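Local coordinates for sphingomyelinase-c (Listeria ivanovii, PDB 1ZWX), which is a sphingomyelinase C of the endonuclease/exonuclease/phosphatase family, with the two-sheet core of DNase I-like proteins, at residues K186-Y200 / E245-P259. Residues are numbered along the deposited sequence; the frame is centred on the assembly and turned at random. Where two conformers were deposited one is given.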
loop_
_atom_site.group_PDB
_atom_site.type_symbol
_atom_site.label_atom_id
_atom_site.label_comp_id
_atom_site.label_asym_id
_atom_site.label_seq_id
_atom_site.Cartn_x
_atom_site.Cartn_y
_atom_site.Cartn_z
ATOM N N LYS A 186 13.131 7.821 -19.734
ATOM C CA LYS A 186 11.996 8.714 -19.571
ATOM C C LYS A 186 10.781 8.281 -20.351
ATOM O O LYS A 186 9.671 8.695 -20.032
ATOM C CB LYS A 186 12.397 10.159 -19.941
ATOM C CG LYS A 186 13.654 10.618 -19.202
ATOM C CD LYS A 186 13.439 10.576 -17.692
ATOM C CE LYS A 186 14.381 11.504 -16.943
ATOM N NZ LYS A 186 13.847 11.819 -15.595
ATOM N N ASP A 187 10.981 7.474 -21.399
ATOM C CA ASP A 187 9.844 6.997 -22.167
ATOM C C ASP A 187 9.190 5.770 -21.502
ATOM O O ASP A 187 8.263 5.211 -22.045
ATOM C CB ASP A 187 10.189 6.708 -23.644
ATOM C CG ASP A 187 11.351 5.750 -23.803
ATOM O OD1 ASP A 187 11.691 5.006 -22.857
ATOM O OD2 ASP A 187 11.931 5.699 -24.913
ATOM N N GLU A 188 9.643 5.416 -20.298
ATOM C CA GLU A 188 8.984 4.350 -19.518
ATOM C C GLU A 188 8.227 4.890 -18.290
ATOM O O GLU A 188 8.690 5.837 -17.650
ATOM C CB GLU A 188 10.024 3.311 -19.122
ATOM C CG GLU A 188 10.596 2.608 -20.333
ATOM C CD GLU A 188 11.688 1.610 -20.018
ATOM O OE1 GLU A 188 12.386 1.252 -20.983
ATOM O OE2 GLU A 188 11.875 1.143 -18.860
ATOM N N ILE A 189 7.086 4.285 -17.969
ATOM C CA ILE A 189 6.219 4.795 -16.909
ATOM C C ILE A 189 6.627 4.251 -15.524
ATOM O O ILE A 189 7.029 3.095 -15.391
ATOM C CB ILE A 189 4.743 4.507 -17.210
ATOM C CG1 ILE A 189 3.809 5.253 -16.230
ATOM C CG2 ILE A 189 4.482 2.953 -17.258
ATOM C CD1 ILE A 189 2.346 5.440 -16.680
ATOM N N ILE A 190 6.534 5.126 -14.509
ATOM C CA ILE A 190 6.782 4.761 -13.106
ATOM C C ILE A 190 5.530 5.121 -12.302
ATOM O O ILE A 190 5.003 6.256 -12.385
ATOM C CB ILE A 190 8.004 5.480 -12.508
ATOM C CG1 ILE A 190 9.229 5.314 -13.391
ATOM C CG2 ILE A 190 8.272 5.002 -11.044
ATOM C CD1 ILE A 190 10.440 6.099 -12.909
ATOM N N PHE A 191 5.051 4.132 -11.544
ATOM C CA PHE A 191 3.942 4.320 -10.619
ATOM C C PHE A 191 4.499 4.240 -9.189
ATOM O O PHE A 191 5.468 3.515 -8.912
ATOM C CB PHE A 191 2.893 3.233 -10.772
ATOM C CG PHE A 191 2.246 3.159 -12.129
ATOM C CD1 PHE A 191 2.738 2.287 -13.098
ATOM C CD2 PHE A 191 1.100 3.903 -12.405
ATOM C CE1 PHE A 191 2.110 2.185 -14.353
ATOM C CE2 PHE A 191 0.463 3.810 -13.654
ATOM C CZ PHE A 191 0.970 2.915 -14.617
ATOM N N ILE A 192 3.894 5.019 -8.304
ATOM C CA ILE A 192 4.280 5.027 -6.884
ATOM C C ILE A 192 2.957 4.959 -6.151
ATOM O O ILE A 192 2.113 5.825 -6.286
ATOM C CB ILE A 192 5.077 6.307 -6.449
ATOM C CG1 ILE A 192 6.362 6.509 -7.263
ATOM C CG2 ILE A 192 5.462 6.214 -4.922
ATOM C CD1 ILE A 192 6.962 7.965 -7.077
ATOM N N GLY A 193 2.749 3.886 -5.394
ATOM C CA GLY A 193 1.460 3.707 -4.726
ATOM C C GLY A 193 1.557 3.082 -3.340
ATOM O O GLY A 193 2.569 2.498 -2.969
ATOM N N GLY A 194 0.471 3.211 -2.593
ATOM C CA GLY A 194 0.367 2.637 -1.250
ATOM C C GLY A 194 -0.208 3.646 -0.281
ATOM O O GLY A 194 -0.815 4.637 -0.682
ATOM N N ASP A 195 -0.012 3.368 1.005
ATOM C CA ASP A 195 -0.529 4.220 2.080
ATOM C C ASP A 195 0.579 5.220 2.380
ATOM O O ASP A 195 1.617 4.898 3.020
ATOM C CB ASP A 195 -0.863 3.350 3.306
ATOM C CG ASP A 195 -1.319 4.164 4.521
ATOM O OD1 ASP A 195 -1.368 5.411 4.463
ATOM O OD2 ASP A 195 -1.694 3.519 5.505
ATOM N N LEU A 196 0.409 6.422 1.828
ATOM C CA LEU A 196 1.404 7.481 1.983
ATOM C C LEU A 196 1.246 8.262 3.304
ATOM O O LEU A 196 2.144 9.066 3.649
ATOM C CB LEU A 196 1.393 8.446 0.774
ATOM C CG LEU A 196 2.294 8.014 -0.413
ATOM C CD1 LEU A 196 3.768 8.065 -0.053
ATOM C CD2 LEU A 196 2.006 6.612 -0.878
ATOM N N ASN A 197 0.129 8.042 4.002
ATOM C CA ASN A 197 -0.090 8.614 5.357
ATOM C C ASN A 197 -0.079 10.172 5.337
ATOM O O ASN A 197 0.227 10.836 6.322
ATOM C CB ASN A 197 0.905 8.026 6.355
ATOM C CG ASN A 197 0.301 6.901 7.186
ATOM O OD1 ASN A 197 -0.834 7.020 7.676
ATOM N ND2 ASN A 197 1.031 5.815 7.344
ATOM N N VAL A 198 -0.412 10.724 4.176
ATOM C CA VAL A 198 -0.544 12.167 3.980
ATOM C C VAL A 198 -1.980 12.412 3.545
ATOM O O VAL A 198 -2.428 11.895 2.512
ATOM C CB VAL A 198 0.464 12.688 2.950
ATOM C CG1 VAL A 198 0.234 14.218 2.634
ATOM C CG2 VAL A 198 1.877 12.425 3.402
ATOM N N ASN A 199 -2.718 13.170 4.361
ATOM C CA ASN A 199 -4.108 13.455 4.110
ATOM C C ASN A 199 -4.266 14.454 2.945
ATOM O O ASN A 199 -3.563 15.481 2.879
ATOM C CB ASN A 199 -4.767 13.962 5.421
ATOM C CG ASN A 199 -6.276 14.061 5.331
ATOM O OD1 ASN A 199 -6.936 13.351 4.569
ATOM N ND2 ASN A 199 -6.839 14.962 6.127
ATOM N N TYR A 200 -5.153 14.112 2.016
ATOM C CA TYR A 200 -5.353 14.869 0.792
ATOM C C TYR A 200 -5.747 16.304 1.110
ATOM O O TYR A 200 -6.491 16.542 2.057
ATOM C CB TYR A 200 -6.478 14.255 -0.054
ATOM C CG TYR A 200 -6.768 15.087 -1.292
ATOM C CD1 TYR A 200 -5.834 15.154 -2.337
ATOM C CD2 TYR A 200 -7.949 15.838 -1.405
ATOM C CE1 TYR A 200 -6.077 15.932 -3.494
ATOM C CE2 TYR A 200 -8.202 16.623 -2.549
ATOM C CZ TYR A 200 -7.263 16.664 -3.576
ATOM O OH TYR A 200 -7.489 17.436 -4.702
ATOM N N GLU A 245 -9.919 10.189 6.996
ATOM C CA GLU A 245 -8.754 10.695 6.273
ATOM C C GLU A 245 -8.656 10.039 4.895
ATOM O O GLU A 245 -9.255 8.989 4.669
ATOM C CB GLU A 245 -7.451 10.472 7.066
ATOM C CG GLU A 245 -7.345 11.307 8.378
ATOM C CD GLU A 245 -6.027 11.102 9.127
ATOM O OE1 GLU A 245 -4.942 11.354 8.540
ATOM O OE2 GLU A 245 -6.066 10.701 10.319
ATOM N N TYR A 246 -7.912 10.679 3.994
ATOM C CA TYR A 246 -7.644 10.158 2.647
ATOM C C TYR A 246 -6.132 9.972 2.540
ATOM O O TYR A 246 -5.388 10.947 2.477
ATOM C CB TYR A 246 -8.179 11.134 1.573
ATOM C CG TYR A 246 -8.279 10.502 0.198
ATOM C CD1 TYR A 246 -9.523 10.269 -0.382
ATOM C CD2 TYR A 246 -7.140 10.112 -0.498
ATOM C CE1 TYR A 246 -9.639 9.678 -1.628
ATOM C CE2 TYR A 246 -7.230 9.499 -1.718
ATOM C CZ TYR A 246 -8.489 9.302 -2.296
ATOM O OH TYR A 246 -8.598 8.721 -3.540
ATOM N N LEU A 247 -5.668 8.721 2.586
ATOM C CA LEU A 247 -4.262 8.424 2.868
ATOM C C LEU A 247 -3.591 7.495 1.847
ATOM O O LEU A 247 -2.364 7.313 1.871
ATOM C CB LEU A 247 -4.164 7.728 4.238
ATOM C CG LEU A 247 -4.626 8.532 5.467
ATOM C CD1 LEU A 247 -4.529 7.647 6.725
ATOM C CD2 LEU A 247 -3.784 9.806 5.622
ATOM N N ASP A 248 -4.417 6.866 1.011
ATOM C CA ASP A 248 -3.948 5.808 0.079
ATOM C C ASP A 248 -4.080 6.312 -1.378
ATOM O O ASP A 248 -5.121 6.812 -1.798
ATOM C CB ASP A 248 -4.762 4.524 0.249
ATOM C CG ASP A 248 -4.697 3.949 1.667
ATOM O OD1 ASP A 248 -5.484 4.378 2.535
ATOM O OD2 ASP A 248 -3.885 3.032 1.876
ATOM N N TYR A 249 -2.992 6.168 -2.119
ATOM C CA TYR A 249 -2.872 6.756 -3.449
ATOM C C TYR A 249 -2.099 5.848 -4.388
ATOM O O TYR A 249 -1.202 5.093 -3.962
ATOM C CB TYR A 249 -2.041 8.025 -3.365
ATOM C CG TYR A 249 -2.562 9.098 -2.403
ATOM C CD1 TYR A 249 -2.059 9.194 -1.108
ATOM C CD2 TYR A 249 -3.522 10.025 -2.828
ATOM C CE1 TYR A 249 -2.530 10.200 -0.215
ATOM C CE2 TYR A 249 -4.011 11.033 -1.950
ATOM C CZ TYR A 249 -3.492 11.102 -0.655
ATOM O OH TYR A 249 -3.949 12.101 0.167
ATOM N N ILE A 250 -2.378 6.003 -5.682
ATOM C CA ILE A 250 -1.474 5.474 -6.697
ATOM C C ILE A 250 -1.194 6.595 -7.700
ATOM O O ILE A 250 -2.086 7.013 -8.402
ATOM C CB ILE A 250 -2.014 4.212 -7.434
ATOM C CG1 ILE A 250 -2.533 3.136 -6.429
ATOM C CG2 ILE A 250 -0.883 3.625 -8.277
ATOM C CD1 ILE A 250 -3.538 2.149 -7.037
ATOM N N PHE A 251 0.063 7.009 -7.768
ATOM C CA PHE A 251 0.479 8.155 -8.588
ATOM C C PHE A 251 1.294 7.710 -9.779
ATOM O O PHE A 251 1.905 6.663 -9.765
ATOM C CB PHE A 251 1.425 9.064 -7.789
ATOM C CG PHE A 251 0.782 9.767 -6.609
ATOM C CD1 PHE A 251 1.253 9.520 -5.311
ATOM C CD2 PHE A 251 -0.256 10.695 -6.790
ATOM C CE1 PHE A 251 0.683 10.201 -4.175
ATOM C CE2 PHE A 251 -0.853 11.363 -5.686
ATOM C CZ PHE A 251 -0.364 11.114 -4.362
ATOM N N VAL A 252 1.367 8.589 -10.777
ATOM C CA VAL A 252 2.305 8.457 -11.877
ATOM C C VAL A 252 3.417 9.470 -11.671
ATOM O O VAL A 252 3.142 10.643 -11.369
ATOM C CB VAL A 252 1.583 8.718 -13.228
ATOM C CG1 VAL A 252 2.619 8.773 -14.345
ATOM C CG2 VAL A 252 0.536 7.635 -13.497
ATOM N N GLU A 253 4.655 9.040 -11.803
ATOM C CA GLU A 253 5.780 9.940 -11.638
ATOM C C GLU A 253 5.924 10.903 -12.838
ATOM O O GLU A 253 5.802 10.476 -13.994
ATOM C CB GLU A 253 7.060 9.165 -11.402
ATOM C CG GLU A 253 8.137 9.916 -10.540
ATOM C CD GLU A 253 9.222 10.601 -11.377
ATOM O OE1 GLU A 253 9.225 10.458 -12.622
ATOM O OE2 GLU A 253 10.104 11.257 -10.789
ATOM N N ASN A 254 6.222 12.183 -12.553
ATOM C CA ASN A 254 6.121 13.238 -13.585
ATOM C C ASN A 254 7.277 13.314 -14.566
ATOM O O ASN A 254 7.114 13.854 -15.660
ATOM C CB ASN A 254 5.862 14.637 -12.970
ATOM C CG ASN A 254 4.399 14.844 -12.554
ATOM O OD1 ASN A 254 3.480 14.177 -13.029
ATOM N ND2 ASN A 254 4.182 15.788 -11.640
ATOM N N GLY A 255 8.442 12.818 -14.199
ATOM C CA GLY A 255 9.577 12.917 -15.108
ATOM C C GLY A 255 9.622 11.805 -16.165
ATOM O O GLY A 255 10.508 11.780 -17.013
ATOM N N HIS A 256 8.666 10.888 -16.106
ATOM C CA HIS A 256 8.667 9.706 -16.964
ATOM C C HIS A 256 7.358 9.607 -17.711
ATOM O O HIS A 256 6.519 10.512 -17.620
ATOM C CB HIS A 256 8.959 8.463 -16.127
ATOM C CG HIS A 256 10.349 8.432 -15.606
ATOM N ND1 HIS A 256 10.780 9.274 -14.605
ATOM C CD2 HIS A 256 11.422 7.698 -15.967
ATOM C CE1 HIS A 256 12.054 9.038 -14.351
ATOM N NE2 HIS A 256 12.466 8.081 -15.162
ATOM N N ALA A 257 7.160 8.524 -18.463
ATOM C CA ALA A 257 6.021 8.459 -19.374
ATOM C C ALA A 257 4.692 8.537 -18.664
ATOM O O ALA A 257 4.535 8.001 -17.560
ATOM C CB ALA A 257 6.077 7.183 -20.226
ATOM N N ARG A 258 3.724 9.179 -19.319
ATOM C CA ARG A 258 2.416 9.423 -18.729
ATOM C C ARG A 258 1.295 9.028 -19.660
ATOM O O ARG A 258 1.434 9.147 -20.867
ATOM C CB ARG A 258 2.278 10.906 -18.315
ATOM C CG ARG A 258 3.193 11.268 -17.090
ATOM C CD ARG A 258 3.019 12.681 -16.551
ATOM N NE ARG A 258 4.179 13.532 -16.781
ATOM C CZ ARG A 258 4.235 14.818 -16.450
ATOM N NH1 ARG A 258 3.196 15.398 -15.871
ATOM N NH2 ARG A 258 5.332 15.522 -16.687
ATOM N N PRO A 259 0.173 8.538 -19.109
ATOM C CA PRO A 259 -1.056 8.372 -19.889
ATOM C C PRO A 259 -1.748 9.707 -20.178
ATOM O O PRO A 259 -1.370 10.730 -19.599
ATOM C CB PRO A 259 -1.956 7.561 -18.956
ATOM C CG PRO A 259 -1.462 7.895 -17.569
ATOM C CD PRO A 259 0.020 8.072 -17.713
HETATM O O HOH W 1 5.942 7.982 -15.267
#
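Ile190 CG1 and His256 CG both lie beside their backbone N and anti to the carbonyl carbon (chi1 -52° and -68°), which helps bring the isoleucine tip to the ring. Ile190 CD1 then lies over the centre of the imidazole, 3.4 Å from the ring centroid. Lys186 bends at chi2 and brings CD over the opposite face, so two CH-pi contacts sandwich the ring. The pair of segments forms the antiparallel edge of one sheet in the DNase I-like fold. Strand 248-252 is outermost, and strand 189-193 also bonds to strand 143-151. Paired backbone bonds join Ile192 to Phe251 and Gly194 to Tyr249. Glu253 N adds a nearly straight bond to Ile190 O. A type I turn, Glu253 to His256, follows the strand. Within it, Glu253 OE1 accepts from His256 ND1 at 2.8 Å and from Gly255 N, on opposite faces of the carboxylate. Gln176 hydrogen-bonds Glu253 OE2. Ile184 O takes His256 NE2, so both ring nitrogens are held, which should fix the ring's rotation. A water accepts from Ile190 N and lies within hydrogen-bonding distance of Glu253 O and Ala257 O. Phe191 and Val252 lie side by side on the face turned to strand 12-20. Asp195 and Asp248 cross with their OD2 atoms 4.3 Å apart. Asn17 hydrogen-bonds Asp195 OD2, while Thr226 and His291 hydrogen-bond Asp248 OD1. The Asn197 side chain is about 4 Å from a bound phosphate ion, which may mark a pocket here. Tyr249 OH donates to Val198 O, which sits at the ring edge in its plane, 2.8 Å from the hydroxyl oxygen.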